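Local atomic coordinates of mandelate racemase/muconate lactonizing enzyme family protein (Roseovarius nubinhibens ISM, PDB entry 3U4F), a protein that binds a magnesium ion in the barrel of an enolase-superfamily fold and probably acts as a hydro-lyase or related enzyme. Residues M141-T146 / D205-Y210; H229-C234 / V276-I281; E187-M192 / G219-D224; T191-M196 / A200-D205. All blocks are in the same frame, centred on the assembly; numbering follows the deposited sequence.

In the fold
The four contacts belong to one TIM barrel of the enolase superfamily. Contacts 1 and 2 lie at its active site: Asp-205 OD2 and Glu-231 OE2, 2.9 Å apart, share the magnesium ion, which is also chelated by guanidine. Ser-208 OG of contact 1 probably hydrogen-bonds Glu-232 OE2 of contact 2 at 2.6 Å. Contact 4 packs helix 184-196 on Ala-200 and Leu-202 at the start of strand 201-205, the strand that ends in the metal ligand Asp-205. Contact 3 joins that helix to the next one, 212-224; its centre is about 8 Å from that of contact 4, and Leu-222 CD1 lies 3.6 Å from Ile-204 CG2. Backbone bonding from Ile-204 to Glu-231 connects contacts 4 and 2.

Contact 1. Residues M141-T146 / D205-Y210; sequences MKRDIT and DANSCY. With MG (magnesium ion), chain E; GAI (guanidine), chain F.
Arg-143 alone bridges two loops whose backbones stay well apart: even its CA is 10.1 Å from the CA of Ala-206, the nearest pair. Its chain is extended from CG to NE and lays the guanidinium against the turn that follows the metal ligand Asp-205. Arg-143 NH2 comes within 3.4 Å of Asn-207 CB and 3.5 Å of Ala-206 C. The Asn-207 amide lies beside the guanidinium, its plane turned 78° from that of Arg-143. Although Arg-143 NH2 is also 3.2 Å from Asp-205 O, the angle there is too poor for a hydrogen bond; the firm partner of NH2 is the backbone oxygen of Ala-170. The turn from Ala-206 to Cys-209 is of type I', with positive phi at Asn-207 and Ser-208. It is locked to Asp-205 by an Asx turn, Asn-207 N donating to Asp-205 OD1 at 3.1 Å. Asp-205 OD2 binds magnesium at 2.1 Å, so one carboxylate serves both loop and metal. From the first loop, Met-141, a selenomethionine, brings its SE to 3.8 Å from N1 of the bound guanidine. Both loops leave C-terminal ends of strands, 132-139 and 201-205, and lead into helices 147-161 and 212-224; strand 165-169 runs between the two strands, and its Arg-169 touches Met-141, Arg-143 and Asp-205.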
loop_
_atom_site.group_PDB
_atom_site.type_symbol
_atom_site.label_atom_id
_atom_site.label_comp_id
_atom_site.label_asym_id
_atom_site.label_seq_id
_atom_site.Cartn_x
_atom_site.Cartn_y
_atom_site.Cartn_z
HETATM N N MSE A 141 -23.176 -3.539 9.565
HETATM C CA MSE A 141 -22.347 -2.973 8.497
HETATM C C MSE A 141 -23.072 -1.851 7.764
HETATM O O MSE A 141 -22.449 -1.120 6.996
HETATM C CB MSE A 141 -21.953 -4.076 7.476
HETATM C CG MSE A 141 -21.237 -5.272 8.097
HETATM SE SE MSE A 141 -19.557 -4.664 8.945
HETATM C CE MSE A 141 -19.426 -5.911 10.442
ATOM N N LYS A 142 -24.377 -1.700 8.003
ATOM C CA LYS A 142 -25.222 -0.911 7.087
ATOM C C LYS A 142 -25.398 0.550 7.465
ATOM O O LYS A 142 -25.552 0.869 8.632
ATOM C CB LYS A 142 -26.607 -1.567 6.975
ATOM C CG LYS A 142 -26.615 -2.897 6.202
ATOM C CD LYS A 142 -28.044 -3.389 5.998
ATOM C CE LYS A 142 -28.109 -4.512 4.973
ATOM N NZ LYS A 142 -29.510 -4.847 4.552
ATOM N N ARG A 143 -25.396 1.425 6.461
ATOM C CA ARG A 143 -25.887 2.799 6.633
ATOM C C ARG A 143 -27.220 3.054 5.938
ATOM O O ARG A 143 -27.880 4.069 6.234
ATOM C CB ARG A 143 -24.871 3.831 6.130
ATOM C CG ARG A 143 -23.804 4.152 7.141
ATOM C CD ARG A 143 -22.616 4.865 6.510
ATOM N NE ARG A 143 -21.652 5.172 7.544
ATOM C CZ ARG A 143 -20.627 4.387 7.831
ATOM N NH1 ARG A 143 -20.420 3.270 7.121
ATOM N NH2 ARG A 143 -19.834 4.707 8.832
ATOM N N ASP A 144 -27.627 2.156 5.037
ATOM C CA ASP A 144 -28.913 2.343 4.353
ATOM C C ASP A 144 -30.145 2.056 5.231
ATOM O O ASP A 144 -31.278 2.509 4.943
ATOM C CB ASP A 144 -28.957 1.644 2.975
ATOM C CG ASP A 144 -28.702 0.147 3.040
ATOM O OD1 ASP A 144 -27.887 -0.318 3.865
ATOM O OD2 ASP A 144 -29.303 -0.573 2.211
ATOM N N ILE A 145 -29.916 1.401 6.355
ATOM C CA ILE A 145 -30.968 1.031 7.286
ATOM C C ILE A 145 -31.414 2.232 8.145
ATOM O O ILE A 145 -30.585 3.025 8.579
ATOM C CB ILE A 145 -30.462 -0.170 8.168
ATOM C CG1 ILE A 145 -31.605 -0.826 8.944
ATOM C CG2 ILE A 145 -29.249 0.232 9.057
ATOM C CD1 ILE A 145 -31.229 -2.190 9.576
ATOM N N THR A 146 -32.715 2.353 8.410
ATOM C CA THR A 146 -33.217 3.436 9.260
ATOM C C THR A 146 -32.823 3.151 10.699
ATOM O O THR A 146 -32.676 1.984 11.066
ATOM C CB THR A 146 -34.775 3.597 9.178
ATOM O OG1 THR A 146 -35.423 2.430 9.721
ATOM C CG2 THR A 146 -35.240 3.813 7.729
ATOM N N ASP A 205 -19.418 3.585 14.664
ATOM C CA ASP A 205 -18.254 3.621 13.790
ATOM C C ASP A 205 -18.592 4.629 12.681
ATOM O O ASP A 205 -19.606 4.480 12.011
ATOM C CB ASP A 205 -18.067 2.217 13.216
ATOM C CG ASP A 205 -16.726 2.018 12.509
ATOM O OD1 ASP A 205 -16.145 2.998 12.014
ATOM O OD2 ASP A 205 -16.252 0.846 12.460
ATOM N N ALA A 206 -17.739 5.639 12.520
ATOM C CA ALA A 206 -17.951 6.730 11.549
ATOM C C ALA A 206 -17.211 6.504 10.243
ATOM O O ALA A 206 -17.288 7.314 9.309
ATOM C CB ALA A 206 -17.525 8.074 12.168
ATOM N N ASN A 207 -16.456 5.419 10.179
ATOM C CA ASN A 207 -15.671 5.086 8.970
ATOM C C ASN A 207 -15.086 6.286 8.243
ATOM O O ASN A 207 -15.334 6.487 7.027
ATOM C CB ASN A 207 -16.519 4.251 8.012
ATOM C CG ASN A 207 -16.842 2.874 8.570
ATOM O OD1 ASN A 207 -16.019 1.936 8.504
ATOM N ND2 ASN A 207 -18.024 2.744 9.114
ATOM N N SER A 208 -14.302 7.072 8.973
ATOM C CA SER A 208 -13.465 8.145 8.371
ATOM C C SER A 208 -14.218 9.353 7.857
ATOM O O SER A 208 -13.709 10.100 7.014
ATOM C CB SER A 208 -12.568 7.579 7.243
ATOM O OG SER A 208 -11.480 6.831 7.770
ATOM N N CYS A 209 -15.424 9.573 8.366
ATOM C CA CYS A 209 -16.299 10.619 7.822
ATOM C C CYS A 209 -15.904 12.047 8.193
ATOM O O CYS A 209 -15.894 12.933 7.331
ATOM C CB CYS A 209 -17.722 10.376 8.313
ATOM S SG CYS A 209 -18.924 11.502 7.567
ATOM N N TYR A 210 -15.554 12.274 9.471
ATOM C CA TYR A 210 -15.623 13.627 10.034
ATOM C C TYR A 210 -14.328 14.426 10.129
ATOM O O TYR A 210 -13.261 13.870 10.364
ATOM C CB TYR A 210 -16.253 13.537 11.417
ATOM C CG TYR A 210 -17.676 13.026 11.397
ATOM C CD1 TYR A 210 -18.705 13.804 10.866
ATOM C CD2 TYR A 210 -17.999 11.767 11.912
ATOM C CE1 TYR A 210 -20.047 13.343 10.874
ATOM C CE2 TYR A 210 -19.304 11.300 11.915
ATOM C CZ TYR A 210 -20.324 12.089 11.405
ATOM O OH TYR A 210 -21.615 11.630 11.419
HETATM MG MG MG E . -14.435 -0.016 11.756
HETATM C C GAI F . -15.907 -2.015 11.079
HETATM N N1 GAI F . -16.697 -3.022 10.810
HETATM N N2 GAI F . -15.602 -1.000 10.195
HETATM N N3 GAI F . -15.286 -1.945 12.268
HETATM O O HOH W 1 -13.990 1.777 11.027
#

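Contact 2. Residues H229-C234 / V276-I281; sequences HFEEPC and VVQPDI. With MG (magnesium ion), chain E; GAI (guanidine), chain F.
Gln-278 reaches over the flat of the Glu-231 carboxylate, the amide and carboxylate planes standing 70° apart. Its NE2 donates to Glu-231 OE1 at 3.0 Å, arriving from above the carboxylate plane, while the acceptor lies in the plane of the amide. His-229 takes a different side of the same oxygen: its NE2 donates to Glu-231 OE1 at 2.8 Å in a nearly straight bond (170°), on the anti side and in the plane of the ring. Gln-278 NE2 meets the edge of that imidazole, 3.5 Å from His-229 CE1. The extended glutamate, with CG anti to the backbone N (chi1 178°), carries its head to this meeting point. Gln-278 OE1 sits 3.0 Å from Glu-231 CD and is hydrogen-bonded to Thr-254 OG1, from strand 253-255. The contact therefore joins next-but-one strands of the barrel, over strand 253-255. Lys-167 adds a salt bridge to Glu-231 OE1. His-229, Gln-278 and Lys-167 thus converge on one buried oxygen, which probably helps fix the rotation of the carboxylate, with Glu-231 OE2 on magnesium at 2.1 Å; they probably also draw negative charge toward OE1.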
loop_
_atom_site.group_PDB
_atom_site.type_symbol
_atom_site.label_atom_id
_atom_site.label_comp_id
_atom_site.label_asym_id
_atom_site.label_seq_id
_atom_site.Cartn_x
_atom_site.Cartn_y
_atom_site.Cartn_z
ATOM N N HIS A 229 -17.732 3.619 22.808
ATOM C CA HIS A 229 -16.745 3.249 21.776
ATOM C C HIS A 229 -17.092 4.077 20.529
ATOM O O HIS A 229 -18.200 3.968 20.001
ATOM C CB HIS A 229 -16.894 1.726 21.538
ATOM C CG HIS A 229 -16.114 1.168 20.384
ATOM N ND1 HIS A 229 -15.152 0.193 20.548
ATOM C CD2 HIS A 229 -16.190 1.401 19.052
ATOM C CE1 HIS A 229 -14.662 -0.148 19.367
ATOM N NE2 HIS A 229 -15.276 0.571 18.442
ATOM N N PHE A 230 -16.151 4.895 20.087
ATOM C CA PHE A 230 -16.339 5.802 18.941
ATOM C C PHE A 230 -15.193 5.515 17.972
ATOM O O PHE A 230 -14.039 5.939 18.176
ATOM C CB PHE A 230 -16.284 7.243 19.482
ATOM C CG PHE A 230 -16.549 8.321 18.460
ATOM C CD1 PHE A 230 -17.141 8.041 17.238
ATOM C CD2 PHE A 230 -16.261 9.640 18.786
ATOM C CE1 PHE A 230 -17.414 9.076 16.317
ATOM C CE2 PHE A 230 -16.535 10.689 17.871
ATOM C CZ PHE A 230 -17.105 10.406 16.661
ATOM N N GLU A 231 -15.519 4.780 16.920
ATOM C CA GLU A 231 -14.522 4.235 16.027
ATOM C C GLU A 231 -14.332 5.090 14.772
ATOM O O GLU A 231 -15.295 5.526 14.179
ATOM C CB GLU A 231 -14.933 2.812 15.664
ATOM C CG GLU A 231 -14.000 2.113 14.691
ATOM C CD GLU A 231 -14.236 0.616 14.686
ATOM O OE1 GLU A 231 -14.870 0.109 15.663
ATOM O OE2 GLU A 231 -13.761 -0.046 13.725
ATOM N N GLU A 232 -13.065 5.295 14.417
ATOM C CA GLU A 232 -12.619 5.929 13.178
ATOM C C GLU A 232 -13.359 7.241 12.918
ATOM O O GLU A 232 -13.989 7.400 11.898
ATOM C CB GLU A 232 -12.729 4.936 11.991
ATOM C CG GLU A 232 -11.883 5.303 10.764
ATOM C CD GLU A 232 -11.890 4.191 9.722
ATOM O OE1 GLU A 232 -11.610 3.046 10.133
ATOM O OE2 GLU A 232 -12.147 4.477 8.512
ATOM N N PRO A 233 -13.309 8.180 13.881
ATOM C CA PRO A 233 -14.117 9.416 13.732
ATOM C C PRO A 233 -13.710 10.227 12.509
ATOM O O PRO A 233 -14.560 10.857 11.855
ATOM C CB PRO A 233 -13.771 10.225 15.010
ATOM C CG PRO A 233 -12.475 9.616 15.540
ATOM C CD PRO A 233 -12.610 8.124 15.182
ATOM N N CYS A 234 -12.406 10.228 12.239
ATOM C CA CYS A 234 -11.793 11.043 11.192
ATOM C C CYS A 234 -11.082 10.164 10.150
ATOM O O CYS A 234 -10.697 9.025 10.442
ATOM C CB CYS A 234 -10.740 11.939 11.828
ATOM S SG CYS A 234 -11.399 13.101 13.088
ATOM N N VAL A 276 -8.088 2.647 21.964
ATOM C CA VAL A 276 -8.148 1.199 21.718
ATOM C C VAL A 276 -7.631 0.986 20.280
ATOM O O VAL A 276 -8.074 1.677 19.372
ATOM C CB VAL A 276 -9.585 0.697 21.788
ATOM C CG1 VAL A 276 -9.658 -0.821 21.521
ATOM C CG2 VAL A 276 -10.242 1.005 23.149
ATOM N N VAL A 277 -6.720 0.037 20.082
ATOM C CA VAL A 277 -6.225 -0.245 18.732
ATOM C C VAL A 277 -7.007 -1.389 18.069
ATOM O O VAL A 277 -7.411 -2.356 18.738
ATOM C CB VAL A 277 -4.691 -0.488 18.696
ATOM C CG1 VAL A 277 -3.953 0.714 19.293
ATOM C CG2 VAL A 277 -4.291 -1.738 19.479
ATOM N N GLN A 278 -7.197 -1.288 16.756
ATOM C CA GLN A 278 -8.086 -2.209 16.055
ATOM C C GLN A 278 -7.455 -2.765 14.762
ATOM O O GLN A 278 -8.002 -2.599 13.702
ATOM C CB GLN A 278 -9.419 -1.530 15.726
ATOM C CG GLN A 278 -10.134 -1.063 16.980
ATOM C CD GLN A 278 -11.502 -0.572 16.649
ATOM O OE1 GLN A 278 -11.644 0.542 16.168
ATOM N NE2 GLN A 278 -12.531 -1.399 16.902
ATOM N N PRO A 279 -6.352 -3.502 14.882
ATOM C CA PRO A 279 -5.804 -4.175 13.682
ATOM C C PRO A 279 -6.804 -5.201 13.090
ATOM O O PRO A 279 -7.668 -5.724 13.804
ATOM C CB PRO A 279 -4.567 -4.900 14.225
ATOM C CG PRO A 279 -4.864 -5.117 15.685
ATOM C CD PRO A 279 -5.601 -3.843 16.099
ATOM N N ASP A 280 -6.717 -5.437 11.787
ATOM C CA ASP A 280 -7.454 -6.540 11.163
ATOM C C ASP A 280 -6.334 -7.517 10.892
ATOM O O ASP A 280 -5.347 -7.156 10.250
ATOM C CB ASP A 280 -8.110 -6.081 9.848
ATOM C CG ASP A 280 -8.802 -7.224 9.095
ATOM O OD1 ASP A 280 -10.043 -7.231 8.994
ATOM O OD2 ASP A 280 -8.084 -8.118 8.583
ATOM N N ILE A 281 -6.462 -8.733 11.399
ATOM C CA ILE A 281 -5.375 -9.706 11.317
ATOM C C ILE A 281 -4.960 -9.976 9.870
ATOM O O ILE A 281 -3.766 -10.142 9.592
ATOM C CB ILE A 281 -5.778 -11.008 12.001
ATOM C CG1 ILE A 281 -5.895 -10.804 13.523
ATOM C CG2 ILE A 281 -4.782 -12.137 11.686
ATOM C CD1 ILE A 281 -6.531 -12.133 14.219
HETATM MG MG MG E . -14.435 -0.016 11.756
HETATM C C GAI F . -15.907 -2.015 11.079
HETATM N N1 GAI F . -16.697 -3.022 10.810
HETATM N N2 GAI F . -15.602 -1.000 10.195
HETATM N N3 GAI F . -15.286 -1.945 12.268
HETATM O O HOH W 1 -13.990 1.777 11.027
#

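Contact 3. Residues E187-M192 / G219-D224; sequences EIVPTM and GKLLQD
Val-189 pushes its two methyl groups against neighbouring leucines of the next helix, overlapping Leu-221 with one branch and Leu-222 with the other. The helices, 184-196 and 212-224, are successive outer helices of the TIM barrel, and strand 201-205 lies between them in the chain. The backbones come close here, with the CA atoms of Val-189 and Leu-222 6.5 Å apart. CG1 of Val-189, anti to its own nitrogen (chi1 175°), lies 3.9 Å from Leu-221 CG and 3.8 Å from Leu-221 O, so this methyl rests on backbone as well as side chain. Val-189 CG2 takes the other leucine, 3.7 Å from Leu-222 CD2, and the two side chains meet at about a right angle. Leu-222 leaves its backbone heading away from helix 184-196, yet its end bends back to the valine. Leu-221 starts out toward helix 184-196 and crosses the valine at a slant, Leu-221 CD2 coming to 4.1 Å from Val-189 CB. The side-chain contacts are apolar and continue inward, since both Val-189 and Leu-222 also rest on Ile-204 of the strand beneath. Leu-221 O is hydrogen-bonded to His-225 ND1 just past the end of its helix. In helix 184-196, Pro-190 has no N-H for the preceding turn, and the helix is kinked there. The turn is still tied at Glu-187 O, which accepts both Thr-191 N at 3.1 Å and Thr-191 OG1 at 2.7 Å, the hydroxyl approaching from above the carbonyl plane.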
loop_
_atom_site.group_PDB
_atom_site.type_symbol
_atom_site.label_atom_id
_atom_site.label_comp_id
_atom_site.label_asym_id
_atom_site.label_seq_id
_atom_site.Cartn_x
_atom_site.Cartn_y
_atom_site.Cartn_z
ATOM N N GLU A 187 -30.317 11.077 14.928
ATOM C CA GLU A 187 -31.436 10.237 15.306
ATOM C C GLU A 187 -30.969 8.904 15.881
ATOM O O GLU A 187 -31.535 8.416 16.852
ATOM C CB GLU A 187 -32.362 9.987 14.116
ATOM C CG GLU A 187 -33.609 9.151 14.487
ATOM C CD GLU A 187 -34.453 8.761 13.283
ATOM O OE1 GLU A 187 -34.164 9.248 12.164
ATOM O OE2 GLU A 187 -35.413 7.961 13.452
ATOM N N ILE A 188 -29.936 8.307 15.279
ATOM C CA ILE A 188 -29.572 6.929 15.642
ATOM C C ILE A 188 -28.995 6.831 17.055
ATOM O O ILE A 188 -29.243 5.864 17.752
ATOM C CB ILE A 188 -28.621 6.277 14.587
ATOM C CG1 ILE A 188 -28.641 4.741 14.706
ATOM C CG2 ILE A 188 -27.229 6.811 14.725
ATOM C CD1 ILE A 188 -28.043 3.996 13.500
ATOM N N VAL A 189 -28.243 7.837 17.472
ATOM C CA VAL A 189 -27.600 7.830 18.782
ATOM C C VAL A 189 -28.653 7.751 19.906
ATOM O O VAL A 189 -28.647 6.770 20.642
ATOM C CB VAL A 189 -26.593 9.010 18.941
ATOM C CG1 VAL A 189 -26.016 9.070 20.362
ATOM C CG2 VAL A 189 -25.474 8.856 17.911
ATOM N N PRO A 190 -29.573 8.748 20.013
ATOM C CA PRO A 190 -30.593 8.650 21.064
ATOM C C PRO A 190 -31.522 7.444 20.883
ATOM O O PRO A 190 -31.978 6.871 21.881
ATOM C CB PRO A 190 -31.379 9.977 20.918
ATOM C CG PRO A 190 -31.210 10.348 19.470
ATOM C CD PRO A 190 -29.728 10.010 19.256
ATOM N N THR A 191 -31.773 7.049 19.636
ATOM C CA THR A 191 -32.663 5.911 19.342
ATOM C C THR A 191 -32.141 4.574 19.870
ATOM O O THR A 191 -32.903 3.773 20.442
ATOM C CB THR A 191 -32.930 5.777 17.848
ATOM O OG1 THR A 191 -33.714 6.882 17.409
ATOM C CG2 THR A 191 -33.685 4.492 17.541
HETATM N N MSE A 192 -30.849 4.324 19.677
HETATM C CA MSE A 192 -30.252 3.104 20.218
HETATM C C MSE A 192 -30.297 3.058 21.741
HETATM O O MSE A 192 -30.607 2.033 22.310
HETATM C CB MSE A 192 -28.813 2.917 19.731
HETATM C CG MSE A 192 -28.701 2.683 18.213
HETATM SE SE MSE A 192 -29.730 1.132 17.558
HETATM C CE MSE A 192 -28.870 -0.271 18.575
ATOM N N GLY A 219 -19.073 13.221 19.376
ATOM C CA GLY A 219 -18.558 12.592 20.589
ATOM C C GLY A 219 -19.279 13.041 21.857
ATOM O O GLY A 219 -19.488 12.242 22.782
ATOM N N LYS A 220 -19.658 14.318 21.909
ATOM C CA LYS A 220 -20.470 14.830 23.043
ATOM C C LYS A 220 -21.856 14.217 23.109
ATOM O O LYS A 220 -22.337 13.895 24.197
ATOM C CB LYS A 220 -20.659 16.356 22.980
ATOM C CG LYS A 220 -19.402 17.144 22.806
ATOM C CD LYS A 220 -18.376 16.827 23.828
ATOM C CE LYS A 220 -17.182 17.719 23.607
ATOM N NZ LYS A 220 -17.575 19.156 23.658
ATOM N N LEU A 221 -22.514 14.096 21.962
ATOM C CA LEU A 221 -23.817 13.448 21.882
ATOM C C LEU A 221 -23.709 11.967 22.310
ATOM O O LEU A 221 -24.574 11.442 23.011
ATOM C CB LEU A 221 -24.373 13.550 20.457
ATOM C CG LEU A 221 -25.738 12.939 20.120
ATOM C CD1 LEU A 221 -26.882 13.645 20.899
ATOM C CD2 LEU A 221 -26.014 13.035 18.613
ATOM N N LEU A 222 -22.658 11.286 21.858
ATOM C CA LEU A 222 -22.440 9.871 22.217
ATOM C C LEU A 222 -22.272 9.743 23.737
ATOM O O LEU A 222 -22.855 8.853 24.379
ATOM C CB LEU A 222 -21.165 9.359 21.522
ATOM C CG LEU A 222 -21.203 9.265 19.999
ATOM C CD1 LEU A 222 -19.827 8.860 19.470
ATOM C CD2 LEU A 222 -22.262 8.297 19.557
ATOM N N GLN A 223 -21.474 10.636 24.306
ATOM C CA GLN A 223 -21.272 10.688 25.755
ATOM C C GLN A 223 -22.588 10.937 26.502
ATOM O O GLN A 223 -22.855 10.249 27.488
ATOM C CB GLN A 223 -20.223 11.730 26.106
ATOM C CG GLN A 223 -18.806 11.293 25.714
ATOM C CD GLN A 223 -17.766 12.381 25.859
ATOM O OE1 GLN A 223 -18.096 13.565 26.053
ATOM N NE2 GLN A 223 -16.514 12.005 25.750
ATOM N N ASP A 224 -23.392 11.903 26.031
ATOM C CA ASP A 224 -24.742 12.177 26.614
ATOM C C ASP A 224 -25.656 10.934 26.609
ATOM O O ASP A 224 -26.494 10.737 27.510
ATOM C CB ASP A 224 -25.459 13.302 25.859
ATOM C CG ASP A 224 -24.795 14.666 26.022
ATOM O OD1 ASP A 224 -23.897 14.851 26.877
ATOM O OD2 ASP A 224 -25.200 15.568 25.260
#

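Contact 4. Residues T191-M196 / A200-D205; sequences TMRREM and AALLID. With MG (magnesium ion), chain E; GAI (guanidine), chain F.
Arg-193 starts with CG opposite its nitrogen (chi1 179°) and then bends at chi2 and chi3, which turns the guanidinium back over Leu-202 and down to Ala-200. There it grips one atom end-on with two nitrogens: Arg-193 NH1 donates to Ala-200 O at 2.9 Å and NH2 to the same oxygen at 3.1 Å, with the oxygen in the guanidinium plane. Leu-202 CD1 lies over the centre of one guanidinium face, 3.4 Å from Arg-193 CZ, so the charged group is flanked by a methyl and held at its edge by a carbonyl. The other branch, Leu-202 CD2, touches CG of the selenomethionine Met-196 at 4.1 Å, and Met-196 CB packs on Ala-200 CB at 4.0 Å. Arg-193 has further carbonyl partners: Gly-197 for NH1, His-225 for NE and Gly-226 for NH2, so it links the C-terminal end of helix 184-196 with the residues just past helix 212-224. This is the short connection from helix to strand in the beta-alpha-beta unit of strand 165-169, helix 184-196 and strand 201-205. The axes of segments 191-196 and 201-205 are 9.7 Å apart at closest and nearly antiparallel (157°), with helix 147-161 packed beside Met-192 and Met-196.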
loop_
_atom_site.group_PDB
_atom_site.type_symbol
_atom_site.label_atom_id
_atom_site.label_comp_id
_atom_site.label_asym_id
_atom_site.label_seq_id
_atom_site.Cartn_x
_atom_site.Cartn_y
_atom_site.Cartn_z
ATOM N N THR A 191 -31.773 7.049 19.636
ATOM C CA THR A 191 -32.663 5.911 19.342
ATOM C C THR A 191 -32.141 4.574 19.870
ATOM O O THR A 191 -32.903 3.773 20.442
ATOM C CB THR A 191 -32.930 5.777 17.848
ATOM O OG1 THR A 191 -33.714 6.882 17.409
ATOM C CG2 THR A 191 -33.685 4.492 17.541
HETATM N N MSE A 192 -30.849 4.324 19.677
HETATM C CA MSE A 192 -30.252 3.104 20.218
HETATM C C MSE A 192 -30.297 3.058 21.741
HETATM O O MSE A 192 -30.607 2.033 22.310
HETATM C CB MSE A 192 -28.813 2.917 19.731
HETATM C CG MSE A 192 -28.701 2.683 18.213
HETATM SE SE MSE A 192 -29.730 1.132 17.558
HETATM C CE MSE A 192 -28.870 -0.271 18.575
ATOM N N ARG A 193 -29.968 4.151 22.404
ATOM C CA ARG A 193 -29.978 4.133 23.851
ATOM C C ARG A 193 -31.402 3.972 24.402
ATOM O O ARG A 193 -31.616 3.238 25.375
ATOM C CB ARG A 193 -29.315 5.371 24.439
ATOM C CG ARG A 193 -29.318 5.440 25.994
ATOM C CD ARG A 193 -28.716 4.174 26.685
ATOM N NE ARG A 193 -27.293 3.954 26.381
ATOM C CZ ARG A 193 -26.647 2.783 26.482
ATOM N NH1 ARG A 193 -27.288 1.674 26.853
ATOM N NH2 ARG A 193 -25.350 2.719 26.198
ATOM N N ARG A 194 -32.354 4.661 23.777
ATOM C CA ARG A 194 -33.745 4.578 24.211
ATOM C C ARG A 194 -34.222 3.137 24.055
ATOM O O ARG A 194 -34.642 2.503 25.034
ATOM C CB ARG A 194 -34.638 5.543 23.423
ATOM C CG ARG A 194 -36.145 5.364 23.721
ATOM C CD ARG A 194 -37.015 6.299 22.899
ATOM N NE ARG A 194 -37.147 5.853 21.503
ATOM C CZ ARG A 194 -36.640 6.503 20.455
ATOM N NH1 ARG A 194 -35.978 7.646 20.632
ATOM N NH2 ARG A 194 -36.813 6.025 19.223
ATOM N N GLU A 195 -34.108 2.617 22.839
ATOM C CA GLU A 195 -34.668 1.315 22.493
ATOM C C GLU A 195 -33.951 0.112 23.109
ATOM O O GLU A 195 -34.588 -0.902 23.412
ATOM C CB GLU A 195 -34.800 1.169 20.967
ATOM C CG GLU A 195 -35.734 2.197 20.291
ATOM C CD GLU A 195 -37.215 2.039 20.687
ATOM O OE1 GLU A 195 -37.687 0.887 20.801
ATOM O OE2 GLU A 195 -37.910 3.073 20.865
HETATM N N MSE A 196 -32.634 0.202 23.292
HETATM C CA MSE A 196 -31.905 -0.942 23.845
HETATM C C MSE A 196 -31.871 -0.936 25.363
HETATM O O MSE A 196 -31.506 -1.940 25.961
HETATM C CB MSE A 196 -30.467 -1.034 23.301
HETATM C CG MSE A 196 -30.354 -1.011 21.780
HETATM SE SE MSE A 196 -31.435 -2.334 20.824
HETATM C CE MSE A 196 -30.719 -3.970 21.669
ATOM N N ALA A 200 -27.177 -2.050 27.950
ATOM C CA ALA A 200 -26.475 -2.437 26.703
ATOM C C ALA A 200 -25.228 -1.571 26.472
ATOM O O ALA A 200 -25.257 -0.348 26.695
ATOM C CB ALA A 200 -27.428 -2.323 25.510
ATOM N N ALA A 201 -24.121 -2.198 26.065
ATOM C CA ALA A 201 -22.976 -1.436 25.568
ATOM C C ALA A 201 -23.267 -1.011 24.126
ATOM O O ALA A 201 -23.675 -1.833 23.266
ATOM C CB ALA A 201 -21.701 -2.250 25.647
ATOM N N LEU A 202 -23.098 0.281 23.856
ATOM C CA LEU A 202 -23.368 0.788 22.522
ATOM C C LEU A 202 -22.102 1.398 21.914
ATOM O O LEU A 202 -21.426 2.216 22.540
ATOM C CB LEU A 202 -24.511 1.804 22.529
ATOM C CG LEU A 202 -25.898 1.309 22.994
ATOM C CD1 LEU A 202 -26.883 2.501 23.102
ATOM C CD2 LEU A 202 -26.466 0.183 22.083
ATOM N N LEU A 203 -21.804 0.960 20.690
ATOM C CA LEU A 203 -20.594 1.354 19.965
ATOM C C LEU A 203 -21.033 2.002 18.657
ATOM O O LEU A 203 -22.113 1.712 18.153
ATOM C CB LEU A 203 -19.765 0.097 19.615
ATOM C CG LEU A 203 -19.228 -0.861 20.675
ATOM C CD1 LEU A 203 -20.302 -1.758 21.293
ATOM C CD2 LEU A 203 -18.122 -1.775 20.002
ATOM N N ILE A 204 -20.200 2.859 18.083
ATOM C CA ILE A 204 -20.544 3.434 16.786
ATOM C C ILE A 204 -19.269 3.549 15.981
ATOM O O ILE A 204 -18.169 3.637 16.544
ATOM C CB ILE A 204 -21.273 4.826 16.926
ATOM C CG1 ILE A 204 -22.070 5.187 15.652
ATOM C CG2 ILE A 204 -20.304 5.924 17.358
ATOM C CD1 ILE A 204 -23.245 6.188 15.947
ATOM N N ASP A 205 -19.418 3.585 14.664
ATOM C CA ASP A 205 -18.254 3.621 13.790
ATOM C C ASP A 205 -18.592 4.629 12.681
ATOM O O ASP A 205 -19.606 4.480 12.011
ATOM C CB ASP A 205 -18.067 2.217 13.216
ATOM C CG ASP A 205 -16.726 2.018 12.509
ATOM O OD1 ASP A 205 -16.145 2.998 12.014
ATOM O OD2 ASP A 205 -16.252 0.846 12.460
HETATM MG MG MG E . -14.435 -0.016 11.756
HETATM C C GAI F . -15.907 -2.015 11.079
HETATM N N1 GAI F . -16.697 -3.022 10.810
HETATM N N2 GAI F . -15.602 -1.000 10.195
HETATM N N3 GAI F . -15.286 -1.945 12.268
HETATM O O HOH W 1 -13.990 1.777 11.027
#